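Local coordinates for protein endo-beta-mannanase (Opitutaceae bacterium TAV5, PDB 7BOB) that probably hydrolyses beta-1,4-mannosidic bonds as a homotrimeric exo-acting mannosidase of glycoside hydrolase family 5 from a termite-hindgut bacterium, at residues 111-116 and 124-129; 302-307 and 351-356; 385-390 and 414-419; 521-526 and 537-542. All blocks are in the same frame, centred on the assembly; numbering follows the deposited sequence.

Interaction 1 of 4, residues 111-116 and 124-129; sequences PPWKSD and PVMIER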
# COMPACT_ATOMS: atom_id res chain seq x y z
N PRO A 111 2.13 30.28 6.47
CA PRO A 111 2.95 31.19 7.26
C PRO A 111 4.14 30.46 7.84
O PRO A 111 4.07 29.25 8.13
CB PRO A 111 1.99 31.68 8.36
CG PRO A 111 0.62 31.60 7.71
CD PRO A 111 0.70 30.33 6.84
N PRO A 112 5.28 31.14 7.99
CA PRO A 112 6.49 30.45 8.49
C PRO A 112 6.33 29.88 9.89
O PRO A 112 7.01 28.90 10.22
CB PRO A 112 7.58 31.52 8.42
CG PRO A 112 6.85 32.84 8.32
CD PRO A 112 5.55 32.54 7.63
N TRP A 113 5.43 30.43 10.70
CA TRP A 113 5.22 29.95 12.06
C TRP A 113 4.34 28.71 12.14
O TRP A 113 4.06 28.23 13.25
CB TRP A 113 4.60 31.06 12.91
CG TRP A 113 3.53 31.85 12.22
CD1 TRP A 113 3.69 33.03 11.54
CD2 TRP A 113 2.13 31.54 12.17
NE1 TRP A 113 2.47 33.47 11.08
CE2 TRP A 113 1.50 32.58 11.46
CE3 TRP A 113 1.35 30.50 12.68
CZ2 TRP A 113 0.13 32.59 11.21
CZ3 TRP A 113 -0.02 30.52 12.45
CH2 TRP A 113 -0.61 31.56 11.72
N LYS A 114 3.89 28.17 11.01
CA LYS A 114 3.24 26.87 11.00
C LYS A 114 4.27 25.84 10.57
O LYS A 114 4.85 25.95 9.47
CB LYS A 114 2.02 26.86 10.06
CG LYS A 114 1.48 25.46 9.74
CD LYS A 114 0.62 25.47 8.47
CE LYS A 114 0.17 24.05 8.04
NZ LYS A 114 1.33 23.14 7.94
N SER A 115 4.54 24.87 11.44
CA SER A 115 5.44 23.79 11.10
C SER A 115 4.68 22.69 10.36
O SER A 115 3.44 22.61 10.42
CB SER A 115 6.09 23.21 12.35
OG SER A 115 5.17 22.36 13.00
N ASP A 116 5.43 21.83 9.67
CA ASP A 116 4.79 20.72 8.99
C ASP A 116 4.15 19.75 9.97
O ASP A 116 3.26 19.00 9.57
CB ASP A 116 5.78 20.00 8.08
CG ASP A 116 6.53 20.96 7.17
OD1 ASP A 116 5.91 21.95 6.69
OD2 ASP A 116 7.74 20.73 6.96
N PRO A 124 -4.51 22.60 17.51
CA PRO A 124 -5.24 23.64 18.27
C PRO A 124 -4.80 25.06 17.93
O PRO A 124 -5.65 25.95 17.74
CB PRO A 124 -4.95 23.26 19.72
CG PRO A 124 -4.76 21.74 19.66
CD PRO A 124 -4.00 21.52 18.38
N VAL A 125 -3.49 25.29 17.85
CA VAL A 125 -2.98 26.63 17.58
C VAL A 125 -3.42 27.09 16.19
O VAL A 125 -3.85 28.24 16.00
CB VAL A 125 -1.44 26.65 17.73
CG1 VAL A 125 -0.86 27.96 17.22
CG2 VAL A 125 -1.04 26.40 19.18
N MET A 126 -3.33 26.19 15.20
CA MET A 126 -3.72 26.56 13.83
C MET A 126 -5.20 26.89 13.75
O MET A 126 -5.59 27.80 13.01
CB MET A 126 -3.39 25.43 12.87
CG MET A 126 -1.90 25.25 12.62
SD MET A 126 -1.07 26.80 12.28
CE MET A 126 -1.88 27.29 10.78
N ILE A 127 -6.03 26.16 14.48
CA ILE A 127 -7.45 26.49 14.49
C ILE A 127 -7.66 27.91 14.99
O ILE A 127 -8.30 28.74 14.33
CB ILE A 127 -8.24 25.46 15.32
CG1 ILE A 127 -8.27 24.12 14.57
CG2 ILE A 127 -9.66 25.91 15.54
CD1 ILE A 127 -8.97 22.98 15.33
N GLU A 128 -7.05 28.25 16.14
CA GLU A 128 -7.20 29.60 16.68
C GLU A 128 -6.60 30.64 15.73
O GLU A 128 -7.28 31.60 15.36
CB GLU A 128 -6.57 29.69 18.07
CG GLU A 128 -7.33 28.88 19.14
CD GLU A 128 -8.85 28.80 18.86
OE1 GLU A 128 -9.51 29.86 18.75
OE2 GLU A 128 -9.38 27.68 18.74
N ARG A 129 -5.34 30.46 15.32
CA ARG A 129 -4.72 31.40 14.39
C ARG A 129 -5.51 31.51 13.09
O ARG A 129 -5.62 32.59 12.50
CB ARG A 129 -3.28 31.01 14.11
CG ARG A 129 -2.33 31.20 15.28
CD ARG A 129 -1.83 32.64 15.38
NE ARG A 129 -2.71 33.48 16.20
CZ ARG A 129 -3.24 34.63 15.78
NH1 ARG A 129 -2.96 35.06 14.57
NH2 ARG A 129 -4.03 35.34 16.58
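Trp-113 and Arg-129 make the tightest part of this contact: CH2 of Trp-113 lies 3.6 Å from CB of Arg-129, and CZ3 of Trp-113 is 3.7 Å from CG of Arg-129. These atoms show that the aliphatic root of the arginine meets the ring. The two side chains cross at about a right angle, with the indole and guanidinium planes 64° apart. Beside them, SD of Met-126 sits 5.1 Å from the centroid of the six-membered ring of Trp-113, 68° off the ring normal, an oblique Met-aromatic contact. Bends at chi2 and chi3 of Met-126 bring its SD and CE to the loop, SD 3.8 Å from CB of Lys-114. The geometry joins a type I beta turn, Pro-111 to Lys-114, closed by Lys-114 N to Pro-111 O at 3.1 Å, to the first turns of helix 124-141 in the family 5 catalytic domain. Within the turn, CB of Pro-111 covers one face of the indole near its rim. The looser side is polar and partly exposed: the amine of Lys-114 turns to the backbone O of Gln-118, while Glu-67 takes both Trp-113 NE1, through its backbone O, and Arg-129 NH1, through its carboxylate.

Interaction 2 of 4, residues 302-307 and 351-356; sequences ILPACR and LEYFVE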
# COMPACT_ATOMS: atom_id res chain seq x y z
N ILE A 302 -18.10 21.66 -23.38
CA ILE A 302 -18.25 21.52 -21.93
C ILE A 302 -19.01 22.68 -21.30
O ILE A 302 -19.72 22.48 -20.31
CB ILE A 302 -16.88 21.34 -21.26
CG1 ILE A 302 -16.00 22.54 -21.53
CG2 ILE A 302 -16.23 20.02 -21.74
CD1 ILE A 302 -15.36 23.08 -20.27
N LEU A 303 -18.89 23.91 -21.85
CA LEU A 303 -19.55 25.05 -21.21
C LEU A 303 -21.07 24.95 -21.29
O LEU A 303 -21.73 25.09 -20.24
CB LEU A 303 -19.03 26.36 -21.80
CG LEU A 303 -17.56 26.61 -21.46
CD1 LEU A 303 -17.07 27.89 -22.15
CD2 LEU A 303 -17.38 26.70 -19.93
N PRO A 304 -21.70 24.71 -22.46
CA PRO A 304 -23.17 24.51 -22.43
C PRO A 304 -23.58 23.30 -21.59
O PRO A 304 -24.58 23.38 -20.86
CB PRO A 304 -23.54 24.34 -23.92
CG PRO A 304 -22.38 24.92 -24.69
CD PRO A 304 -21.16 24.66 -23.83
N ALA A 305 -22.82 22.21 -21.64
CA ALA A 305 -23.14 21.07 -20.79
C ALA A 305 -23.04 21.43 -19.31
O ALA A 305 -23.91 21.07 -18.50
CB ALA A 305 -22.24 19.88 -21.13
N CYS A 306 -21.99 22.16 -18.92
CA CYS A 306 -21.94 22.62 -17.53
C CYS A 306 -23.12 23.50 -17.19
O CYS A 306 -23.66 23.41 -16.08
CB CYS A 306 -20.63 23.35 -17.26
SG CYS A 306 -19.32 22.12 -17.11
N ARG A 307 -23.57 24.34 -18.13
CA ARG A 307 -24.77 25.14 -17.91
C ARG A 307 -25.98 24.24 -17.68
O ARG A 307 -26.69 24.38 -16.68
CB ARG A 307 -25.01 26.08 -19.10
CG ARG A 307 -26.09 27.14 -18.86
CD ARG A 307 -27.04 27.31 -20.07
NE ARG A 307 -26.38 27.86 -21.25
CZ ARG A 307 -26.30 27.24 -22.42
NH1 ARG A 307 -26.83 26.03 -22.60
NH2 ARG A 307 -25.67 27.83 -23.44
N LEU A 351 -9.37 30.01 -27.68
CA LEU A 351 -10.11 30.20 -26.44
C LEU A 351 -11.20 31.27 -26.53
O LEU A 351 -11.93 31.47 -25.55
CB LEU A 351 -9.13 30.52 -25.30
CG LEU A 351 -7.90 29.59 -25.13
CD1 LEU A 351 -7.08 29.95 -23.90
CD2 LEU A 351 -8.29 28.11 -25.10
N GLU A 352 -11.34 31.95 -27.68
CA GLU A 352 -12.30 33.06 -27.82
C GLU A 352 -13.71 32.65 -27.43
O GLU A 352 -14.50 33.50 -26.99
CB GLU A 352 -12.32 33.61 -29.26
CG GLU A 352 -10.96 33.63 -29.97
CD GLU A 352 -10.52 32.23 -30.45
OE1 GLU A 352 -11.40 31.36 -30.68
OE2 GLU A 352 -9.29 31.98 -30.58
N TYR A 353 -14.04 31.37 -27.53
CA TYR A 353 -15.42 30.97 -27.26
C TYR A 353 -15.82 31.25 -25.82
O TYR A 353 -17.00 31.55 -25.57
CB TYR A 353 -15.64 29.48 -27.54
CG TYR A 353 -17.05 29.10 -27.21
CD1 TYR A 353 -18.12 29.60 -27.96
CD2 TYR A 353 -17.33 28.27 -26.13
CE1 TYR A 353 -19.43 29.27 -27.66
CE2 TYR A 353 -18.64 27.93 -25.82
CZ TYR A 353 -19.69 28.44 -26.59
OH TYR A 353 -21.00 28.11 -26.30
N PHE A 354 -14.90 31.12 -24.85
CA PHE A 354 -15.27 31.50 -23.49
C PHE A 354 -15.78 32.94 -23.44
O PHE A 354 -16.75 33.23 -22.73
CB PHE A 354 -14.09 31.33 -22.53
CG PHE A 354 -14.43 31.73 -21.11
CD1 PHE A 354 -15.61 31.29 -20.53
CD2 PHE A 354 -13.59 32.57 -20.39
CE1 PHE A 354 -15.94 31.65 -19.24
CE2 PHE A 354 -13.92 32.94 -19.08
CZ PHE A 354 -15.09 32.48 -18.50
N VAL A 355 -15.15 33.84 -24.19
CA VAL A 355 -15.61 35.23 -24.19
C VAL A 355 -17.02 35.31 -24.75
O VAL A 355 -17.90 35.97 -24.18
CB VAL A 355 -14.64 36.13 -24.99
CG1 VAL A 355 -15.19 37.57 -25.07
CG2 VAL A 355 -13.26 36.11 -24.34
N GLU A 356 -17.27 34.59 -25.86
CA GLU A 356 -18.60 34.62 -26.48
C GLU A 356 -19.62 33.98 -25.55
O GLU A 356 -20.73 34.52 -25.37
CB GLU A 356 -18.55 33.92 -27.84
CG GLU A 356 -19.89 33.76 -28.57
CD GLU A 356 -19.88 32.65 -29.63
OE1 GLU A 356 -18.79 32.36 -30.19
OE2 GLU A 356 -20.96 32.05 -29.90
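Leu-303 reaches across from helix 292-309 and places a single methyl, CD1, against two aromatic side chains of helix 352-364. CD1 of Leu-303 is 4.0 Å from CE2 of Tyr-353, and the same CD1 is 4.0 Å from CD1 of Phe-354. Both approaches are oblique to the rings. The leucine has CG opposite the carbonyl carbon (chi1 -67°) and an extended chi2, which carries CD1 outward to the neighbouring helix. On the other side, Tyr-353 and Phe-354 share nearly the same first torsion, each with CG opposite its backbone N (chi1 178° for Tyr-353). Because the two residues are consecutive on a helix, their rings leave it in different directions, and CD1 of Leu-303 touches both. This torsion extends Tyr-353 to helix 292-309, where its OH lies 3.8 Å from CG of Pro-304, a van der Waals contact with the proline ring. Pro-304 also marks a kink in its helix, since its N makes no bond to the preceding turn. The short helical segments run at 36° to each other, with a closest axis approach of 11.6 Å, a wide spacing bridged by Leu-303 and the two aromatic rings. Phe-354 also meets Phe-282 edge-to-face and touches Tyr-314 and Trp-316 of strand 311-316, which places helix 352-364 against the parallel sheet of the catalytic barrel. No hydrogen bond joins the segments, so the contact rests on apolar packing of one leucine methyl and a proline ring against aromatic side chains.

Interaction 3 of 4, residues 385-390 and 414-419; sequences VHLYWP and ILAHHL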
# COMPACT_ATOMS: atom_id res chain seq x y z
N VAL A 385 -32.96 9.24 -17.50
CA VAL A 385 -32.41 8.18 -16.66
C VAL A 385 -31.53 8.79 -15.57
O VAL A 385 -30.87 9.81 -15.80
CB VAL A 385 -31.63 7.15 -17.51
CG1 VAL A 385 -30.23 7.66 -17.87
CG2 VAL A 385 -31.58 5.84 -16.80
N HIS A 386 -31.53 8.19 -14.38
CA HIS A 386 -30.81 8.72 -13.22
C HIS A 386 -29.85 7.67 -12.65
O HIS A 386 -30.25 6.53 -12.40
CB HIS A 386 -31.78 9.17 -12.13
CG HIS A 386 -32.51 10.45 -12.46
ND1 HIS A 386 -33.51 10.51 -13.40
CD2 HIS A 386 -32.38 11.70 -11.95
CE1 HIS A 386 -33.96 11.75 -13.47
NE2 HIS A 386 -33.30 12.49 -12.60
N LEU A 387 -28.60 8.06 -12.44
CA LEU A 387 -27.63 7.20 -11.77
C LEU A 387 -27.81 7.30 -10.26
O LEU A 387 -28.03 8.40 -9.72
CB LEU A 387 -26.21 7.59 -12.17
CG LEU A 387 -25.89 7.53 -13.66
CD1 LEU A 387 -24.56 8.24 -13.93
CD2 LEU A 387 -25.84 6.08 -14.11
N TYR A 388 -27.71 6.17 -9.57
CA TYR A 388 -27.99 6.10 -8.13
C TYR A 388 -26.74 6.50 -7.34
O TYR A 388 -25.70 5.85 -7.44
CB TYR A 388 -28.45 4.70 -7.75
CG TYR A 388 -28.88 4.54 -6.31
CD1 TYR A 388 -28.03 3.95 -5.38
CD2 TYR A 388 -30.13 4.97 -5.88
CE1 TYR A 388 -28.41 3.80 -4.05
CE2 TYR A 388 -30.52 4.81 -4.56
CZ TYR A 388 -29.65 4.23 -3.66
OH TYR A 388 -30.01 4.06 -2.34
N TRP A 389 -26.85 7.60 -6.56
CA TRP A 389 -25.82 8.01 -5.61
C TRP A 389 -26.13 7.36 -4.26
O TRP A 389 -27.20 7.61 -3.70
CB TRP A 389 -25.80 9.54 -5.48
CG TRP A 389 -24.75 10.15 -4.55
CD1 TRP A 389 -24.80 10.18 -3.18
CD2 TRP A 389 -23.54 10.82 -4.92
NE1 TRP A 389 -23.71 10.83 -2.69
CE2 TRP A 389 -22.92 11.25 -3.73
CE3 TRP A 389 -22.93 11.13 -6.14
CZ2 TRP A 389 -21.69 11.93 -3.71
CZ3 TRP A 389 -21.71 11.82 -6.12
CH2 TRP A 389 -21.11 12.21 -4.91
N PRO A 390 -25.27 6.48 -3.75
CA PRO A 390 -25.66 5.68 -2.58
C PRO A 390 -25.80 6.52 -1.31
O PRO A 390 -25.17 7.57 -1.16
CB PRO A 390 -24.51 4.66 -2.44
CG PRO A 390 -23.34 5.30 -3.13
CD PRO A 390 -23.93 6.13 -4.26
N ILE A 414 -18.78 7.61 -13.61
CA ILE A 414 -18.25 8.38 -14.73
C ILE A 414 -18.49 7.64 -16.04
O ILE A 414 -18.96 8.22 -17.03
CB ILE A 414 -16.75 8.67 -14.52
CG1 ILE A 414 -16.58 9.81 -13.51
CG2 ILE A 414 -16.07 8.97 -15.85
CD1 ILE A 414 -15.15 10.00 -13.01
N LEU A 415 -18.21 6.34 -16.05
CA LEU A 415 -18.30 5.54 -17.27
C LEU A 415 -19.75 5.31 -17.66
O LEU A 415 -20.11 5.42 -18.84
CB LEU A 415 -17.58 4.20 -17.08
CG LEU A 415 -17.62 3.34 -18.34
CD1 LEU A 415 -16.73 3.93 -19.41
CD2 LEU A 415 -17.21 1.92 -18.02
N ALA A 416 -20.59 4.94 -16.69
CA ALA A 416 -22.01 4.79 -17.00
C ALA A 416 -22.58 6.09 -17.54
O ALA A 416 -23.32 6.08 -18.53
CB ALA A 416 -22.77 4.33 -15.76
N HIS A 417 -22.21 7.22 -16.92
CA HIS A 417 -22.69 8.53 -17.37
C HIS A 417 -22.29 8.79 -18.81
O HIS A 417 -23.11 9.25 -19.62
CB HIS A 417 -22.13 9.62 -16.45
CG HIS A 417 -22.49 11.01 -16.87
ND1 HIS A 417 -21.60 11.84 -17.53
CD2 HIS A 417 -23.62 11.73 -16.71
CE1 HIS A 417 -22.17 13.01 -17.75
NE2 HIS A 417 -23.40 12.96 -17.27
N HIS A 418 -21.04 8.49 -19.16
CA HIS A 418 -20.58 8.73 -20.53
C HIS A 418 -21.24 7.77 -21.52
O HIS A 418 -21.64 8.19 -22.62
CB HIS A 418 -19.06 8.61 -20.60
CG HIS A 418 -18.54 8.30 -21.97
ND1 HIS A 418 -18.61 9.21 -23.02
CD2 HIS A 418 -17.95 7.19 -22.47
CE1 HIS A 418 -18.08 8.66 -24.10
NE2 HIS A 418 -17.67 7.44 -23.79
N LEU A 419 -21.37 6.50 -21.15
CA LEU A 419 -21.91 5.52 -22.08
C LEU A 419 -23.40 5.72 -22.28
O LEU A 419 -23.91 5.50 -23.39
CB LEU A 419 -21.63 4.09 -21.59
CG LEU A 419 -20.16 3.64 -21.48
CD1 LEU A 419 -20.04 2.25 -20.82
CD2 LEU A 419 -19.44 3.66 -22.83
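With CG opposite the carbonyl carbon (chi1 -59°) and chi2 at 168°, Leu-387 spreads its two methyls over neighbouring residues of helix 406-422. CD2 of Leu-387 meets CB of Ala-416 at 3.9 Å, and CD1 of Leu-387 meets CB of His-417 at 3.8 Å. The CD1 branch also lies 3.9 Å from CA of His-417, so it packs on the root of that residue and the helix backbone. The histidine has CG opposite its backbone N (chi1 176°), and its side chain crosses the leucine at about a right angle; CB, not the imidazole, does the touching. The closest pair of CA atoms across the contact, those of Leu-387 and His-417, is 7.6 Å apart.

The contact belongs to a beta-alpha-beta unit in which strand 385-389 is followed by helix 406-422 and then strand 427-431, parallel to the first and next to it in the mixed sheet. Leu-387 is thus a strand residue directed at the helix that covers this part of the sheet. Val-427 touches both Leu-387 and His-417, extending the apolar layer onto the second strand. The polar end of His-417 is turned to other company: its ring meets Phe-266, and its NE2 is hydrogen-bonded to Lys-269 NZ, both partners on helix 258-272. The histidine therefore divides its work: CB and CA give the apolar contact with the strand, while the bond to the lysine amine is consistent with NE2 acting as an acceptor in a buried polar link to helix 258-272.

Interaction 4 of 4, residues 521-526 and 537-542; sequences VRIEPR and GSPLVL
Ile-523 and Pro-539 meet where two sheets of the C-terminal region come together: strand 520-525 pairs with 490-496 in a two-stranded antiparallel sheet, whereas strand 539-546 belongs to the seven-stranded mixed sheet. The segments face each other without any hydrogen bond between them, and their nearest CA atoms, those of Ile-523 and Pro-539, are 7.3 Å apart, too far to pair as neighbouring strands.

Backbone bonds go to other strands. Arg-522 pairs with Ala-493 and Asp-494, and Glu-524 with Glu-491, while Leu-540 bonds to Met-532. Leu-540 and Val-541 both face Met-532, a classic beta bulge, which lies in the chain between Pro-539 and Leu-542, the two residues that touch Ile-523.

Charged and intersubunit contacts lie at the margin. Arg-526 NH1 forms a salt bridge with Glu-491, and Arg-522 packs on His-294 of a neighbouring subunit, so this strand reaches the trimer interface.

The apolar contacts between the two segments all run through one isoleucine. Its CG1 lies between the backbone N and the carbonyl carbon (chi1 56°), and chi2 of 93° directs CD1 to CB and CG of Pro-539. CD1 of Ile-523 lies 3.6 Å from CB of Pro-539 and 3.7 Å from CG of the same proline, packing along one side of the pyrrolidine. Outside the segments, Trp-480 and Leu-555 touch Ile-523, and Ile-530 touches Pro-539. The second partner of the isoleucine methyl is Leu-542, whose CD2 is 3.9 Å from CD1 of Ile-523.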
# COMPACT_ATOMS: atom_id res chain seq x y z
N VAL A 521 -22.52 -15.61 -7.65
CA VAL A 521 -23.55 -16.37 -6.95
C VAL A 521 -24.35 -17.17 -7.96
O VAL A 521 -24.51 -16.77 -9.12
CB VAL A 521 -24.50 -15.49 -6.12
CG1 VAL A 521 -23.80 -14.98 -4.87
CG2 VAL A 521 -25.07 -14.37 -6.98
N ARG A 522 -24.86 -18.31 -7.49
CA ARG A 522 -25.85 -19.09 -8.21
C ARG A 522 -27.22 -18.78 -7.61
O ARG A 522 -27.43 -18.95 -6.40
CB ARG A 522 -25.53 -20.58 -8.10
CG ARG A 522 -26.32 -21.43 -9.05
CD ARG A 522 -26.79 -22.72 -8.41
NE ARG A 522 -25.74 -23.73 -8.38
CZ ARG A 522 -25.93 -25.02 -8.68
NH1 ARG A 522 -27.14 -25.44 -9.03
NH2 ARG A 522 -24.92 -25.88 -8.62
N ILE A 523 -28.15 -18.34 -8.44
CA ILE A 523 -29.44 -17.92 -7.92
C ILE A 523 -30.50 -18.96 -8.27
O ILE A 523 -30.34 -19.79 -9.16
CB ILE A 523 -29.84 -16.53 -8.44
CG1 ILE A 523 -29.82 -16.50 -9.97
CG2 ILE A 523 -28.89 -15.46 -7.83
CD1 ILE A 523 -31.15 -16.79 -10.63
N GLU A 524 -31.60 -18.91 -7.51
CA GLU A 524 -32.82 -19.64 -7.82
C GLU A 524 -33.95 -18.63 -8.01
O GLU A 524 -34.20 -17.81 -7.11
CB GLU A 524 -33.17 -20.61 -6.69
CG GLU A 524 -34.22 -21.63 -7.05
CD GLU A 524 -33.70 -22.67 -8.02
OE1 GLU A 524 -32.54 -23.15 -7.82
OE2 GLU A 524 -34.44 -22.99 -8.97
N PRO A 525 -34.63 -18.62 -9.16
CA PRO A 525 -35.72 -17.65 -9.36
C PRO A 525 -36.86 -17.83 -8.37
O PRO A 525 -37.27 -18.94 -8.05
CB PRO A 525 -36.16 -17.93 -10.80
CG PRO A 525 -34.89 -18.39 -11.48
CD PRO A 525 -34.21 -19.25 -10.43
N ARG A 526 -37.34 -16.70 -7.83
CA ARG A 526 -38.47 -16.69 -6.90
C ARG A 526 -39.35 -15.50 -7.28
O ARG A 526 -39.57 -14.56 -6.52
CB ARG A 526 -38.03 -16.62 -5.44
CG ARG A 526 -37.31 -17.89 -4.91
CD ARG A 526 -38.28 -19.06 -4.62
NE ARG A 526 -37.69 -20.39 -4.88
CZ ARG A 526 -37.06 -21.14 -3.97
NH1 ARG A 526 -36.92 -20.69 -2.73
NH2 ARG A 526 -36.57 -22.35 -4.29
N GLY A 537 -25.32 -21.71 -19.80
CA GLY A 537 -26.70 -22.02 -19.43
C GLY A 537 -27.27 -21.34 -18.19
O GLY A 537 -28.49 -21.34 -18.02
N SER A 538 -26.39 -20.75 -17.26
CA SER A 538 -26.87 -20.27 -15.97
C SER A 538 -27.38 -18.82 -16.03
O SER A 538 -26.98 -18.04 -16.90
CB SER A 538 -25.77 -20.40 -14.92
OG SER A 538 -24.74 -19.45 -15.14
N PRO A 539 -28.29 -18.45 -15.12
CA PRO A 539 -28.89 -17.11 -15.18
C PRO A 539 -27.85 -16.01 -14.97
O PRO A 539 -27.01 -16.09 -14.08
CB PRO A 539 -29.91 -17.13 -14.03
CG PRO A 539 -30.12 -18.61 -13.74
CD PRO A 539 -28.81 -19.23 -13.99
N LEU A 540 -27.93 -14.98 -15.82
CA LEU A 540 -27.04 -13.82 -15.78
C LEU A 540 -27.79 -12.49 -15.71
O LEU A 540 -27.33 -11.58 -15.00
CB LEU A 540 -26.09 -13.84 -16.98
CG LEU A 540 -25.09 -12.69 -16.98
CD1 LEU A 540 -24.26 -12.71 -15.69
CD2 LEU A 540 -24.19 -12.73 -18.22
N VAL A 541 -28.91 -12.34 -16.42
CA VAL A 541 -29.77 -11.16 -16.30
C VAL A 541 -31.18 -11.62 -15.93
O VAL A 541 -31.78 -12.43 -16.64
CB VAL A 541 -29.81 -10.31 -17.59
CG1 VAL A 541 -30.68 -9.09 -17.37
CG2 VAL A 541 -28.40 -9.88 -18.01
N LEU A 542 -31.70 -11.10 -14.83
CA LEU A 542 -33.06 -11.35 -14.39
C LEU A 542 -33.95 -10.14 -14.66
O LEU A 542 -33.47 -9.00 -14.76
CB LEU A 542 -33.11 -11.69 -12.90
CG LEU A 542 -32.11 -12.69 -12.35
CD1 LEU A 542 -32.37 -12.89 -10.86
CD2 LEU A 542 -32.21 -14.02 -13.10

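The four contacts follow one another along the chain, each closing before the next opens. Interactions 1 and 2 lie in the catalytic barrel, their centres 40 Å apart: the first joins a loop to helix 124-141, the second pairs helices 292-309 and 352-364. After helix 352-364 the chain runs on to strand 385-389, so interaction 3 follows 2 in sequence, with nearest atoms about 8 Å apart. Interactions 3 and 4 both reach the seven-stranded mixed sheet, their centres 25 Å apart. Interaction 1 is farthest from 4, at 59 Å between centres. No two touch; they sit in separate parts of the subunit, and interaction 4 also borders a neighbouring subunit.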